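Local atomic coordinates of angiopoietin-related protein 6 (Homo sapiens, PDB entry 6Y43), a protein that is a secreted angiopoietin-like factor whose fibrinogen-like globe domain binds a calcium ion and probably recognises partner molecules. Residues D94-L100 with M215-L220; A111-G115 with G137-S141. All blocks are in the same frame, centred on the assembly; numbering follows the deposited sequence.

Contact 1 (D94-L100 with M215-L220)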
# COMPACT_ATOMS: atom_id res chain seq x y z
N ASP A 94 -4.05 16.91 -0.31
CA ASP A 94 -4.71 15.79 -0.95
C ASP A 94 -3.70 14.89 -1.64
O ASP A 94 -2.61 15.33 -2.04
CB ASP A 94 -5.74 16.28 -1.96
CG ASP A 94 -7.01 16.80 -1.30
OD1 ASP A 94 -7.59 16.05 -0.47
OD2 ASP A 94 -7.41 17.94 -1.61
N HIS A 95 -4.04 13.60 -1.74
CA HIS A 95 -3.15 12.61 -2.31
C HIS A 95 -3.91 11.67 -3.23
O HIS A 95 -5.06 11.32 -2.97
CB HIS A 95 -2.46 11.77 -1.24
CG HIS A 95 -1.38 12.52 -0.54
ND1 HIS A 95 -1.63 13.40 0.49
CD2 HIS A 95 -0.04 12.54 -0.74
CE1 HIS A 95 -0.49 13.92 0.91
NE2 HIS A 95 0.49 13.41 0.18
N GLU A 96 -3.23 11.24 -4.28
CA GLU A 96 -3.69 10.15 -5.13
C GLU A 96 -3.03 8.85 -4.68
O GLU A 96 -1.83 8.82 -4.36
CB GLU A 96 -3.33 10.43 -6.59
CG GLU A 96 -3.77 9.35 -7.55
CD GLU A 96 -3.53 9.71 -9.00
OE1 GLU A 96 -2.87 10.75 -9.26
OE2 GLU A 96 -3.99 8.93 -9.87
N LEU A 97 -3.83 7.79 -4.63
CA LEU A 97 -3.33 6.45 -4.40
C LEU A 97 -3.30 5.68 -5.71
O LEU A 97 -4.30 5.66 -6.44
CB LEU A 97 -4.24 5.71 -3.42
CG LEU A 97 -3.98 4.23 -3.23
CD1 LEU A 97 -2.68 4.02 -2.45
CD2 LEU A 97 -5.13 3.65 -2.41
N LEU A 98 -2.16 5.05 -5.99
CA LEU A 98 -1.99 4.18 -7.14
C LEU A 98 -1.69 2.78 -6.64
O LEU A 98 -0.83 2.60 -5.77
CB LEU A 98 -0.84 4.68 -8.03
CG LEU A 98 -0.45 3.80 -9.21
CD1 LEU A 98 -1.55 3.72 -10.22
CD2 LEU A 98 0.82 4.36 -9.85
N VAL A 99 -2.44 1.80 -7.13
CA VAL A 99 -2.19 0.40 -6.81
C VAL A 99 -1.70 -0.27 -8.08
O VAL A 99 -2.36 -0.17 -9.13
CB VAL A 99 -3.44 -0.31 -6.27
CG1 VAL A 99 -3.16 -1.77 -6.06
CG2 VAL A 99 -3.90 0.33 -4.95
N LEU A 100 -0.57 -0.93 -8.00
CA LEU A 100 0.04 -1.60 -9.14
C LEU A 100 0.03 -3.10 -8.87
O LEU A 100 0.47 -3.53 -7.80
CB LEU A 100 1.47 -1.12 -9.35
CG LEU A 100 1.68 0.36 -9.64
CD1 LEU A 100 3.16 0.65 -9.76
CD2 LEU A 100 0.97 0.78 -10.92
N MET A 215 1.43 -0.34 -3.39
CA MET A 215 0.56 0.79 -3.13
C MET A 215 1.44 2.03 -3.07
O MET A 215 2.47 2.03 -2.38
CB MET A 215 -0.20 0.62 -1.82
CG MET A 215 -0.96 -0.69 -1.74
SD MET A 215 -1.81 -0.95 -0.16
CE MET A 215 -3.13 0.27 -0.23
N LEU A 216 1.07 3.06 -3.83
CA LEU A 216 1.93 4.24 -3.94
C LEU A 216 1.08 5.49 -3.81
O LEU A 216 -0.09 5.50 -4.18
CB LEU A 216 2.69 4.24 -5.27
CG LEU A 216 3.33 2.91 -5.71
CD1 LEU A 216 2.34 2.02 -6.40
CD2 LEU A 216 4.46 3.29 -6.60
N ILE A 217 1.66 6.57 -3.27
CA ILE A 217 0.94 7.83 -3.16
C ILE A 217 1.76 8.99 -3.71
O ILE A 217 2.99 8.95 -3.79
CB ILE A 217 0.51 8.10 -1.70
CG1 ILE A 217 1.74 8.20 -0.80
CG2 ILE A 217 -0.46 7.04 -1.25
CD1 ILE A 217 1.38 8.61 0.63
N ARG A 218 1.04 10.05 -4.09
CA ARG A 218 1.60 11.25 -4.68
C ARG A 218 0.65 12.38 -4.34
O ARG A 218 -0.57 12.17 -4.33
CB ARG A 218 1.74 11.09 -6.19
CG ARG A 218 2.33 12.25 -6.97
CD ARG A 218 2.55 11.81 -8.41
NE ARG A 218 1.33 11.77 -9.24
CZ ARG A 218 1.33 11.45 -10.53
NH1 ARG A 218 2.46 11.14 -11.16
NH2 ARG A 218 0.19 11.42 -11.21
N PRO A 219 1.16 13.58 -4.07
CA PRO A 219 0.25 14.72 -3.88
C PRO A 219 -0.67 14.88 -5.09
O PRO A 219 -0.27 14.67 -6.24
CB PRO A 219 1.20 15.92 -3.71
CG PRO A 219 2.51 15.32 -3.30
CD PRO A 219 2.58 13.98 -3.98
N LEU A 220 -1.91 15.23 -4.81
CA LEU A 220 -2.91 15.43 -5.84
C LEU A 220 -3.11 16.92 -6.02
O LEU A 220 -3.69 17.58 -5.15
CB LEU A 220 -4.23 14.77 -5.47
CG LEU A 220 -5.35 14.83 -6.49
CD1 LEU A 220 -4.93 14.34 -7.85
CD2 LEU A 220 -6.52 14.02 -5.94
O HOH W 1 -5.56 19.16 -4.16
O HOH W 2 -1.27 12.76 -8.43

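Contact 2 (A111-G115 with G137-S141)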
# COMPACT_ATOMS: atom_id res chain seq x y z
N ALA A 111 -4.93 0.57 -10.39
CA ALA A 111 -6.09 1.24 -9.82
C ALA A 111 -5.63 2.59 -9.27
O ALA A 111 -4.52 2.71 -8.74
CB ALA A 111 -6.74 0.42 -8.72
N HIS A 112 -6.46 3.61 -9.47
CA HIS A 112 -6.20 4.96 -8.98
C HIS A 112 -7.37 5.43 -8.13
O HIS A 112 -8.54 5.18 -8.47
CB HIS A 112 -6.02 5.97 -10.13
CG HIS A 112 -5.07 5.54 -11.19
ND1 HIS A 112 -5.38 4.59 -12.14
CD2 HIS A 112 -3.82 5.98 -11.50
CE1 HIS A 112 -4.35 4.44 -12.96
NE2 HIS A 112 -3.39 5.27 -12.59
N TYR A 113 -7.06 6.13 -7.04
CA TYR A 113 -8.06 6.79 -6.20
C TYR A 113 -7.66 8.24 -6.02
O TYR A 113 -6.55 8.54 -5.54
CB TYR A 113 -8.23 6.09 -4.85
CG TYR A 113 -8.65 4.66 -5.04
CD1 TYR A 113 -7.71 3.68 -5.32
CD2 TYR A 113 -10.00 4.28 -5.04
CE1 TYR A 113 -8.09 2.37 -5.55
CE2 TYR A 113 -10.38 2.96 -5.27
CZ TYR A 113 -9.42 2.02 -5.54
OH TYR A 113 -9.80 0.71 -5.81
N ASP A 114 -8.54 9.15 -6.44
CA ASP A 114 -8.28 10.59 -6.37
C ASP A 114 -8.69 11.06 -4.98
O ASP A 114 -9.76 11.61 -4.76
CB ASP A 114 -9.02 11.32 -7.47
CG ASP A 114 -8.42 11.06 -8.84
OD1 ASP A 114 -7.35 10.44 -8.93
OD2 ASP A 114 -9.01 11.50 -9.84
N GLY A 115 -7.80 10.82 -4.03
CA GLY A 115 -8.11 11.09 -2.65
C GLY A 115 -7.75 9.86 -1.86
O GLY A 115 -8.20 8.75 -2.16
N GLY A 137 -9.85 -2.51 -11.90
CA GLY A 137 -11.12 -2.71 -11.23
C GLY A 137 -11.07 -2.19 -9.80
O GLY A 137 -10.00 -2.10 -9.18
N ASP A 138 -12.23 -1.81 -9.27
CA ASP A 138 -12.26 -1.08 -8.00
C ASP A 138 -12.48 -2.05 -6.85
O ASP A 138 -13.58 -2.19 -6.30
CB ASP A 138 -13.33 0.01 -8.02
CG ASP A 138 -13.32 0.88 -6.77
OD1 ASP A 138 -12.44 0.66 -5.89
OD2 ASP A 138 -14.18 1.77 -6.69
N SER A 139 -11.40 -2.72 -6.44
CA SER A 139 -11.47 -3.70 -5.38
C SER A 139 -10.96 -3.17 -4.04
O SER A 139 -10.77 -3.96 -3.11
CB SER A 139 -10.71 -4.97 -5.78
OG SER A 139 -11.31 -5.58 -6.92
N LEU A 140 -10.81 -1.85 -3.91
CA LEU A 140 -10.57 -1.24 -2.61
C LEU A 140 -11.75 -0.41 -2.09
O LEU A 140 -11.80 -0.10 -0.91
CB LEU A 140 -9.33 -0.33 -2.65
CG LEU A 140 -8.65 -0.00 -1.33
CD1 LEU A 140 -8.11 -1.18 -0.54
CD2 LEU A 140 -7.53 1.02 -1.62
N SER A 141 -12.72 -0.07 -2.93
CA SER A 141 -13.78 0.83 -2.48
C SER A 141 -14.61 0.19 -1.37
O SER A 141 -15.10 0.90 -0.50
CB SER A 141 -14.66 1.23 -3.66
OG SER A 141 -14.17 2.43 -4.24

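Contact 1 (D94-L100 with M215-L220)
E96 and R218 stand side by side on one face of an antiparallel strand pair, and their polar ends show how such a ladder can carry a charge pair across its rungs. E96 reaches out fully extended, with CG anti to the backbone N, while the chain of R218 turns about its CG-CD bond (chi3 77°), which sets the guanidinium alongside the carboxylate with the two planes 66° apart. The direct salt bridge is long, E96 OE1 to R218 NH2 at 3.7 Å. A water bridges the two side chains: lying at the guanidinium edge, in its plane, it accepts from R218 NE and donates to E96 OE1 (2.7 Å from the water oxygen) and to the carbonyl of P219. R218 NH1 is taken by the carbonyls of E44 and G46.

Further along the same face L216 meets L100 at about a right angle, its CD1 3.7 Å from L100 CG, and also lies close to L98. On the other face L97 crosses I217 obliquely, L97 CD1 to I217 CG2 3.9 Å, and V99 faces M215. Beneath these side chains the hydrogen-bonded pairs E96 with R218 and L98 with L216 each close two backbone bonds, L98 N to L216 O being 2.8 Å long. Past H95 and P219, whose side chains diverge, L220 N still donates to D94 O at 2.9 Å.

Strands 95-100 and 215-219 run at 156° to each other in the antiparallel sheet of the fibrinogen C-terminal domain. Strand 108-118 pairs with the far edge of 95-102, and strand 48-54 with that of 212-219; W48 of strand 48-54 packs on E96, L98 and R218, whereas L129 of strand 127-133 touches L97 on the opposite face.

Contact 2 (A111-G115 with G137-S141)
Y113 turns its CG beside the backbone N (chi1 -59°), sending the ring from its strand toward the 137-141 loop, and D138 sets its CG anti to its own N (chi1 -175°), which brings OD1 to the end of that ring. The phenol OH donates to D138 OD1 across a short 2.6 Å; OD1 lies at the ring edge, in its plane, although the hydroxyl approaches from above the carboxylate plane, 38° out of it. L140 adds two touches. Its backbone N gives the same OH a weak bond of 3.3 Å, while its side chain lies with CD2 over one face and CB 3.7 Å from Y113 CZ.

Here strand 108-118 of the fibrinogen-like domain meets the long loop between strand 127-133 and helix 162-166, and D138 is the centre of an inverse gamma turn in that loop. The carboxylate also has neighbours within its own segment: in one of its two deposited conformers S141 may place OG near D138 OD2, and S141 N bonds weakly to OD1. A phenylalanine in place of Y113 would probably cost D138 OD1 its hydroxyl donor and L140 N its acceptor. Farther back, G137 O accepts from W200 NE1, and the Y132 ring meets that of Y113.

In the fold
Both contacts are buried and reach the same antiparallel sheet, contact 2 through strand 108-118 alone, yet they illustrate two ways of tying distant chain together. Contact 1 joins two strands 115 residues apart in sequence and rests on a ladder of backbone bonds, with leucine-rich packing and a water-bridged ion pair added to it. Contact 2, nested inside the loop closed by contact 1, buries far less surface (187 against 706 Å²) and relies on a single tyrosine reaching from strand to loop. Their centres lie 10 Å apart and strands 95-102 and 108-118 are neighbours: L97 O and Y113 N probably hydrogen-bond at 2.9 Å, while L140 packs on L97.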